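Long-range contact in 5-formaminoimidazole-4-carboxamide-1-(beta)-D-ribofuranosyl 5'-monophosphate synthetase (Methanocaldococcus jannaschii, PDB 2R7L), which catalyses the ATP- and formate-dependent formylation of AICAR to FAICAR in purine biosynthesis, without folates: residues A[209-222]-A[271-283]. Sequence-based numbering, arbitrary orientation.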
ATOM      1  N   ILE A 209      26.584 -11.276  -2.320  1.00 30.86           N
ATOM      2  CA  ILE A 209      26.063  -9.970  -2.698  1.00 27.13           C
ATOM      3  C   ILE A 209      25.378 -10.021  -4.058  1.00 33.23           C
ATOM      4  O   ILE A 209      25.989 -10.384  -5.072  1.00 25.23           O
ATOM      5  CB  ILE A 209      27.193  -8.923  -2.702  1.00 31.86           C
ATOM      6  CG1 ILE A 209      27.907  -8.936  -1.341  1.00 25.39           C
ATOM      7  CG2 ILE A 209      26.641  -7.543  -3.015  1.00 25.13           C
ATOM      8  CD1 ILE A 209      29.327  -8.381  -1.359  1.00 34.44           C
ATOM      9  N   HIS A 210      24.098  -9.669  -4.076  1.00 24.75           N
ATOM     10  CA  HIS A 210      23.319  -9.756  -5.304  1.00 30.07           C
ATOM     11  C   HIS A 210      23.193  -8.388  -5.973  1.00 23.82           C
ATOM     12  O   HIS A 210      22.583  -7.458  -5.429  1.00 29.03           O
ATOM     13  CB  HIS A 210      21.962 -10.405  -5.031  1.00 25.50           C
ATOM     14  CG  HIS A 210      22.058 -11.673  -4.234  1.00 29.19           C
ATOM     15  ND1 HIS A 210      22.228 -12.909  -4.818  1.00 22.08           N
ATOM     16  CD2 HIS A 210      22.025 -11.890  -2.898  1.00 22.45           C
ATOM     17  CE1 HIS A 210      22.290 -13.835  -3.877  1.00 26.21           C
ATOM     18  NE2 HIS A 210      22.165 -13.242  -2.703  1.00 31.06           N
ATOM     19  N   TYR A 211      23.806  -8.261  -7.144  1.00 24.92           N
ATOM     20  CA  TYR A 211      23.781  -7.007  -7.890  1.00 24.30           C
ATOM     21  C   TYR A 211      22.827  -7.118  -9.079  1.00 26.60           C
ATOM     22  O   TYR A 211      22.429  -8.213  -9.475  1.00 26.11           O
ATOM     23  CB  TYR A 211      25.169  -6.653  -8.441  1.00 28.23           C
ATOM     24  CG  TYR A 211      26.312  -6.553  -7.452  1.00 29.32           C
ATOM     25  CD1 TYR A 211      26.789  -5.316  -7.047  1.00 28.93           C
ATOM     26  CD2 TYR A 211      26.951  -7.696  -6.967  1.00 32.51           C
ATOM     27  CE1 TYR A 211      27.854  -5.210  -6.169  1.00 29.78           C
ATOM     28  CE2 TYR A 211      28.013  -7.602  -6.079  1.00 26.57           C
ATOM     29  CZ  TYR A 211      28.461  -6.355  -5.694  1.00 28.21           C
ATOM     30  OH  TYR A 211      29.504  -6.240  -4.820  1.00 31.68           O
ATOM     31  N   PHE A 212      22.494  -5.973  -9.666  1.00 27.02           N
ATOM     32  CA  PHE A 212      21.770  -5.934 -10.929  1.00 30.76           C
ATOM     33  C   PHE A 212      22.409  -4.862 -11.796  1.00 29.81           C
ATOM     34  O   PHE A 212      22.478  -3.700 -11.389  1.00 27.71           O
ATOM     35  CB  PHE A 212      20.286  -5.607 -10.712  1.00 27.95           C
ATOM     36  CG  PHE A 212      19.444  -5.736 -11.959  1.00 24.91           C
ATOM     37  CD1 PHE A 212      18.835  -6.932 -12.270  1.00 19.31           C
ATOM     38  CD2 PHE A 212      19.287  -4.666 -12.830  1.00 24.12           C
ATOM     39  CE1 PHE A 212      18.058  -7.063 -13.417  1.00 22.81           C
ATOM     40  CE2 PHE A 212      18.520  -4.795 -13.982  1.00 22.39           C
ATOM     41  CZ  PHE A 212      17.910  -6.000 -14.274  1.00 22.36           C
ATOM     42  N   TYR A 213      22.914  -5.255 -12.965  1.00 30.56           N
ATOM     43  CA  TYR A 213      23.367  -4.267 -13.944  1.00 30.68           C
ATOM     44  C   TYR A 213      22.237  -3.963 -14.918  1.00 23.00           C
ATOM     45  O   TYR A 213      21.746  -4.849 -15.620  1.00 29.23           O
ATOM     46  CB  TYR A 213      24.604  -4.717 -14.737  1.00 32.31           C
ATOM     47  CG  TYR A 213      24.976  -3.695 -15.803  1.00 32.33           C
ATOM     48  CD1 TYR A 213      25.550  -2.483 -15.455  1.00 27.48           C
ATOM     49  CD2 TYR A 213      24.706  -3.925 -17.147  1.00 31.45           C
ATOM     50  CE1 TYR A 213      25.870  -1.532 -16.427  1.00 27.15           C
ATOM     51  CE2 TYR A 213      25.019  -2.983 -18.114  1.00 21.25           C
ATOM     52  CZ  TYR A 213      25.600  -1.795 -17.748  1.00 26.93           C
ATOM     53  OH  TYR A 213      25.914  -0.860 -18.719  1.00 32.90           O
ATOM     54  N   SER A 214      21.829  -2.705 -14.944  1.00 35.33           N
ATOM     55  CA  SER A 214      20.807  -2.265 -15.869  1.00 33.61           C
ATOM     56  C   SER A 214      21.468  -1.673 -17.102  1.00 25.51           C
ATOM     57  O   SER A 214      22.069  -0.606 -17.018  1.00 24.70           O
ATOM     58  CB  SER A 214      19.935  -1.200 -15.210  1.00 31.47           C
ATOM     59  OG  SER A 214      19.111  -0.590 -16.185  1.00 31.51           O
ATOM     60  N   PRO A 215      21.351  -2.360 -18.246  1.00 23.76           N
ATOM     61  CA  PRO A 215      21.888  -1.880 -19.518  1.00 33.75           C
ATOM     62  C   PRO A 215      21.147  -0.627 -19.980  1.00 45.85           C
ATOM     63  O   PRO A 215      21.731   0.223 -20.657  1.00 44.45           O
ATOM     64  CB  PRO A 215      21.615  -3.037 -20.493  1.00 32.44           C
ATOM     65  CG  PRO A 215      21.149  -4.179 -19.674  1.00 31.61           C
ATOM     66  CD  PRO A 215      20.659  -3.650 -18.375  1.00 28.20           C
ATOM     67  N   LEU A 216      19.871  -0.514 -19.609  1.00 49.61           N
ATOM     68  CA  LEU A 216      19.075   0.667 -19.946  1.00 39.06           C
ATOM     69  C   LEU A 216      19.585   1.893 -19.205  1.00 39.51           C
ATOM     70  O   LEU A 216      19.663   2.980 -19.773  1.00 41.40           O
ATOM     71  CB  LEU A 216      17.595   0.451 -19.635  1.00 38.47           C
ATOM     72  CG  LEU A 216      16.924  -0.850 -20.073  1.00 39.10           C
ATOM     73  CD1 LEU A 216      15.432  -0.772 -19.812  1.00 36.39           C
ATOM     74  CD2 LEU A 216      17.197  -1.175 -21.528  1.00 38.94           C
ATOM     75  N   LYS A 217      19.932   1.724 -17.933  1.00 42.00           N
ATOM     76  CA  LYS A 217      20.408   2.851 -17.127  1.00 38.67           C
ATOM     77  C   LYS A 217      21.931   2.944 -17.064  1.00 37.93           C
ATOM     78  O   LYS A 217      22.471   3.925 -16.553  1.00 37.80           O
ATOM     79  CB  LYS A 217      19.852   2.772 -15.703  1.00 42.41           C
ATOM     80  CG  LYS A 217      18.344   2.918 -15.612  1.00 46.52           C
ATOM     81  CD  LYS A 217      17.908   3.166 -14.179  1.00 49.26           C
ATOM     82  CE  LYS A 217      18.108   1.936 -13.311  1.00 50.98           C
ATOM     83  NZ  LYS A 217      17.542   2.130 -11.941  1.00 49.61           N
ATOM     84  N   ASP A 218      22.611   1.923 -17.583  1.00 40.11           N
ATOM     85  CA  ASP A 218      24.058   1.778 -17.420  1.00 38.92           C
ATOM     86  C   ASP A 218      24.456   1.963 -15.961  1.00 34.96           C
ATOM     87  O   ASP A 218      25.213   2.872 -15.617  1.00 33.73           O
ATOM     88  CB  ASP A 218      24.826   2.765 -18.304  1.00 46.34           C
ATOM     89  CG  ASP A 218      26.318   2.478 -18.328  1.00 51.63           C
ATOM     90  OD1 ASP A 218      26.687   1.280 -18.276  1.00 46.86           O
ATOM     91  OD2 ASP A 218      27.114   3.445 -18.391  1.00 45.66           O
ATOM     92  N   GLU A 219      23.935   1.097 -15.101  1.00 35.08           N
ATOM     93  CA  GLU A 219      24.132   1.252 -13.669  1.00 37.37           C
ATOM     94  C   GLU A 219      24.156  -0.104 -12.983  1.00 33.23           C
ATOM     95  O   GLU A 219      23.389  -1.007 -13.335  1.00 31.40           O
ATOM     96  CB  GLU A 219      23.011   2.112 -13.081  1.00 43.29           C
ATOM     97  CG  GLU A 219      23.262   2.614 -11.666  1.00 44.23           C
ATOM     98  CD  GLU A 219      21.967   2.914 -10.923  1.00 53.72           C
ATOM     99  OE1 GLU A 219      22.024   3.496  -9.819  1.00 59.17           O
ATOM    100  OE2 GLU A 219      20.886   2.564 -11.443  1.00 58.88           O
ATOM    101  N   VAL A 220      25.061  -0.245 -12.014  1.00 40.42           N
ATOM    102  CA  VAL A 220      25.117  -1.431 -11.161  1.00 35.58           C
ATOM    103  C   VAL A 220      24.348  -1.127  -9.883  1.00 33.77           C
ATOM    104  O   VAL A 220      24.652  -0.165  -9.182  1.00 29.48           O
ATOM    105  CB  VAL A 220      26.574  -1.817 -10.808  1.00 40.70           C
ATOM    106  CG1 VAL A 220      26.599  -2.873  -9.707  1.00 38.75           C
ATOM    107  CG2 VAL A 220      27.317  -2.309 -12.046  1.00 36.23           C
ATOM    108  N   GLU A 221      23.341  -1.936  -9.585  1.00 26.50           N
ATOM    109  CA  GLU A 221      22.526  -1.705  -8.390  1.00 34.40           C
ATOM    110  C   GLU A 221      22.763  -2.810  -7.380  1.00 30.03           C
ATOM    111  O   GLU A 221      22.983  -3.955  -7.764  1.00 26.92           O
ATOM    112  CB  GLU A 221      21.034  -1.674  -8.754  1.00 32.87           C
ATOM    113  CG  GLU A 221      20.699  -0.723  -9.894  1.00 28.39           C
ATOM    114  CD  GLU A 221      19.328  -0.970 -10.491  1.00 34.20           C
ATOM    115  OE1 GLU A 221      18.563  -1.819  -9.969  1.00 35.21           O
ATOM    116  OE2 GLU A 221      19.015  -0.312 -11.498  1.00 36.14           O
ATOM    117  N   LEU A 222      22.693  -2.469  -6.098  1.00 25.73           N
ATOM    118  CA  LEU A 222      22.712  -3.468  -5.039  1.00 25.89           C
ATOM    119  C   LEU A 222      21.300  -3.837  -4.590  1.00 31.44           C
ATOM    120  O   LEU A 222      20.531  -2.981  -4.110  1.00 29.36           O
ATOM    121  CB  LEU A 222      23.540  -2.980  -3.847  1.00 25.80           C
ATOM    122  CG  LEU A 222      23.459  -3.824  -2.574  1.00 27.10           C
ATOM    123  CD1 LEU A 222      24.117  -5.181  -2.765  1.00 22.60           C
ATOM    124  CD2 LEU A 222      24.102  -3.062  -1.423  1.00 28.55           C
ATOM    125  N   VAL A 271      31.752  -2.597  -1.655  1.00 38.11           N
ATOM    126  CA  VAL A 271      30.762  -3.468  -2.294  1.00 33.50           C
ATOM    127  C   VAL A 271      30.419  -2.968  -3.697  1.00 33.82           C
ATOM    128  O   VAL A 271      30.423  -3.740  -4.664  1.00 31.59           O
ATOM    129  CB  VAL A 271      29.466  -3.559  -1.456  1.00 30.85           C
ATOM    130  CG1 VAL A 271      28.359  -4.227  -2.252  1.00 29.11           C
ATOM    131  CG2 VAL A 271      29.722  -4.291  -0.128  1.00 24.42           C
ATOM    132  N   PHE A 272      30.134  -1.675  -3.805  1.00 33.46           N
ATOM    133  CA  PHE A 272      29.759  -1.083  -5.093  1.00 36.77           C
ATOM    134  C   PHE A 272      30.937  -1.071  -6.067  1.00 39.88           C
ATOM    135  O   PHE A 272      30.782  -1.422  -7.243  1.00 40.94           O
ATOM    136  CB  PHE A 272      29.190   0.329  -4.904  1.00 36.14           C
ATOM    137  CG  PHE A 272      27.709   0.354  -4.609  1.00 37.90           C
ATOM    138  CD1 PHE A 272      27.247   0.579  -3.321  1.00 38.11           C
ATOM    139  CD2 PHE A 272      26.783   0.147  -5.622  1.00 36.45           C
ATOM    140  CE1 PHE A 272      25.883   0.598  -3.045  1.00 35.14           C
ATOM    141  CE2 PHE A 272      25.421   0.159  -5.355  1.00 35.23           C
ATOM    142  CZ  PHE A 272      24.971   0.391  -4.068  1.00 32.24           C
ATOM    143  N   GLU A 273      32.114  -0.682  -5.575  1.00 40.74           N
ATOM    144  CA  GLU A 273      33.330  -0.675  -6.408  1.00 43.81           C
ATOM    145  C   GLU A 273      33.609  -2.047  -7.022  1.00 38.36           C
ATOM    146  O   GLU A 273      34.007  -2.147  -8.181  1.00 46.99           O
ATOM    147  CB  GLU A 273      34.543  -0.196  -5.603  1.00 51.98           C
ATOM    148  CG  GLU A 273      35.825  -0.063  -6.411  1.00 61.56           C
ATOM    149  CD  GLU A 273      35.789   1.098  -7.394  1.00 74.91           C
ATOM    150  OE1 GLU A 273      35.308   2.187  -7.015  1.00 77.73           O
ATOM    151  OE2 GLU A 273      36.246   0.926  -8.545  1.00 80.05           O
ATOM    152  N   MET A 274      33.389  -3.104  -6.245  1.00 37.39           N
ATOM    153  CA  MET A 274      33.587  -4.463  -6.729  1.00 32.53           C
ATOM    154  C   MET A 274      32.644  -4.768  -7.870  1.00 30.07           C
ATOM    155  O   MET A 274      33.031  -5.377  -8.877  1.00 38.27           O
ATOM    156  CB  MET A 274      33.365  -5.480  -5.605  1.00 34.51           C
ATOM    157  CG  MET A 274      34.405  -5.434  -4.501  1.00 37.59           C
ATOM    158  SD  MET A 274      33.880  -6.387  -3.060  1.00 40.33           S
ATOM    159  CE  MET A 274      33.846  -8.045  -3.726  1.00 37.02           C
ATOM    160  N   GLY A 275      31.389  -4.370  -7.700  1.00 31.99           N
ATOM    161  CA  GLY A 275      30.391  -4.535  -8.759  1.00 30.36           C
ATOM    162  C   GLY A 275      30.753  -3.714  -9.987  1.00 25.30           C
ATOM    163  O   GLY A 275      30.684  -4.201 -11.112  1.00 25.93           O
ATOM    164  N   ASP A 276      31.166  -2.472  -9.771  1.00 26.98           N
ATOM    165  CA  ASP A 276      31.534  -1.603 -10.889  1.00 32.96           C
ATOM    166  C   ASP A 276      32.693  -2.194 -11.693  1.00 40.42           C
ATOM    167  O   ASP A 276      32.653  -2.211 -12.924  1.00 48.26           O
ATOM    168  CB  ASP A 276      31.870  -0.194 -10.390  1.00 32.52           C
ATOM    169  CG  ASP A 276      30.631   0.584  -9.953  1.00 35.71           C
ATOM    170  OD1 ASP A 276      29.510   0.099 -10.215  1.00 37.03           O
ATOM    171  OD2 ASP A 276      30.774   1.676  -9.358  1.00 30.32           O
ATOM    172  N   LYS A 277      33.709  -2.704 -10.994  1.00 42.17           N
ATOM    173  CA  LYS A 277      34.892  -3.270 -11.651  1.00 39.78           C
ATOM    174  C   LYS A 277      34.581  -4.536 -12.426  1.00 34.19           C
ATOM    175  O   LYS A 277      35.013  -4.691 -13.567  1.00 48.24           O
ATOM    176  CB  LYS A 277      35.996  -3.558 -10.631  1.00 45.18           C
ATOM    177  CG  LYS A 277      36.656  -2.328 -10.055  1.00 44.19           C
ATOM    178  CD  LYS A 277      37.703  -2.741  -9.035  1.00 54.37           C
ATOM    179  CE  LYS A 277      38.478  -1.555  -8.509  1.00 55.01           C
ATOM    180  NZ  LYS A 277      39.481  -1.999  -7.507  1.00 59.05           N
ATOM    181  N   LEU A 278      33.839  -5.450 -11.812  1.00 32.44           N
ATOM    182  CA  LEU A 278      33.456  -6.682 -12.498  1.00 33.24           C
ATOM    183  C   LEU A 278      32.729  -6.375 -13.799  1.00 39.76           C
ATOM    184  O   LEU A 278      32.949  -7.031 -14.820  1.00 48.88           O
ATOM    185  CB  LEU A 278      32.575  -7.560 -11.601  1.00 30.59           C
ATOM    186  CG  LEU A 278      32.127  -8.876 -12.245  1.00 35.34           C
ATOM    187  CD1 LEU A 278      33.329  -9.779 -12.511  1.00 37.89           C
ATOM    188  CD2 LEU A 278      31.118  -9.601 -11.386  1.00 39.70           C
ATOM    189  N   VAL A 279      31.861  -5.370 -13.750  1.00 44.29           N
ATOM    190  CA  VAL A 279      31.048  -4.978 -14.897  1.00 40.56           C
ATOM    191  C   VAL A 279      31.887  -4.334 -16.005  1.00 34.64           C
ATOM    192  O   VAL A 279      31.745  -4.680 -17.176  1.00 38.43           O
ATOM    193  CB  VAL A 279      29.879  -4.055 -14.452  1.00 39.08           C
ATOM    194  CG1 VAL A 279      29.490  -3.064 -15.547  1.00 39.29           C
ATOM    195  CG2 VAL A 279      28.688  -4.905 -14.015  1.00 38.28           C
ATOM    196  N   ALA A 280      32.767  -3.415 -15.623  1.00 34.11           N
ATOM    197  CA  ALA A 280      33.633  -2.728 -16.574  1.00 42.44           C
ATOM    198  C   ALA A 280      34.555  -3.691 -17.321  1.00 48.40           C
ATOM    199  O   ALA A 280      34.787  -3.524 -18.516  1.00 51.74           O
ATOM    200  CB  ALA A 280      34.441  -1.636 -15.872  1.00 41.72           C
ATOM    201  N   LYS A 281      35.066  -4.709 -16.630  1.00 50.07           N
ATOM    202  CA  LYS A 281      35.950  -5.673 -17.280  1.00 45.72           C
ATOM    203  C   LYS A 281      35.186  -6.665 -18.144  1.00 42.96           C
ATOM    204  O   LYS A 281      35.651  -7.036 -19.219  1.00 53.51           O
ATOM    205  CB  LYS A 281      36.827  -6.419 -16.263  1.00 50.94           C
ATOM    206  CG  LYS A 281      37.874  -7.356 -16.905  1.00 53.00           C
ATOM    207  CD  LYS A 281      38.903  -6.599 -17.768  1.00 41.05           C
ATOM    208  CE  LYS A 281      39.677  -5.572 -16.942  1.00 50.96           C
ATOM    209  NZ  LYS A 281      40.548  -4.673 -17.764  1.00 50.76           N
ATOM    210  N   ALA A 282      34.019  -7.098 -17.680  1.00 44.02           N
ATOM    211  CA  ALA A 282      33.217  -8.071 -18.427  1.00 41.17           C
ATOM    212  C   ALA A 282      32.711  -7.480 -19.745  1.00 43.50           C
ATOM    213  O   ALA A 282      32.428  -8.207 -20.697  1.00 42.37           O
ATOM    214  CB  ALA A 282      32.058  -8.571 -17.587  1.00 45.38           C
ATOM    215  N   LYS A 283      32.597  -6.157 -19.791  1.00 50.62           N
ATOM    216  CA  LYS A 283      32.266  -5.469 -21.036  1.00 55.94           C
ATOM    217  C   LYS A 283      33.360  -5.705 -22.081  1.00 56.54           C
ATOM    218  O   LYS A 283      33.066  -5.993 -23.242  1.00 55.84           O
ATOM    219  CB  LYS A 283      32.078  -3.971 -20.791  1.00 52.91           C
ATOM    220  CG  LYS A 283      30.715  -3.603 -20.220  1.00 56.09           C
ATOM    221  CD  LYS A 283      30.640  -2.127 -19.868  1.00 52.97           C
ATOM    222  CE  LYS A 283      29.234  -1.738 -19.440  1.00 54.40           C
ATOM    223  NZ  LYS A 283      29.260  -0.540 -18.560  1.00 51.77           N
TER
HETATM  224  O   HOH W   1      27.448   1.249 -12.743  1.00 37.42           O
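Tyr211 and Val271 form the buried polar link of this contact. Tyr211 OH donates to Val271 O over 2.7 Å, coming in 31° from the carbonyl plane, while Gly275 N reaches that oxygen from the opposite face in the ordinary helical bond, so two donors grip one acceptor. With CG anti to its own carbonyl carbon (chi1 -56°), the ring passes close by Gly275, whose CA makes an off-centre CH-pi contact 4.2 Å from the Tyr211 ring centroid; a CB at Gly275 would clash with Tyr211 CE1. A phenylalanine in place of Tyr211 would probably keep this packing but leave Val271 O without its second donor.

Apolar contacts fill out the rest of the interface. Compact, branched Val220 and Val279 let strand and helix approach closely, meeting tip to tip, CG2 to CG2, at 3.5 Å; Val279 CG1 also touches Tyr213. Flat Phe272 sets CZ 3.7 Å from Leu222 CB and turns its edge to Val220 O, which accepts from Arg57 of a second subunit. Asp276 OD1 lies 3.6 Å from Val220 CB, while its OD2 pairs with that same Arg57.

At the hairpin turn, extended Lys283 spans the distance to Asp218, its NZ forming a 3.2 Å salt bridge on the syn lone pair of Asp218 OD1.

Helix 268-285 thus covers the 205-214/219-230 hairpin of the ATP-grasp sheet through mainly apolar packing; the buried bond fixes the phenol against the helix, and the more exposed charged pair probably adds less.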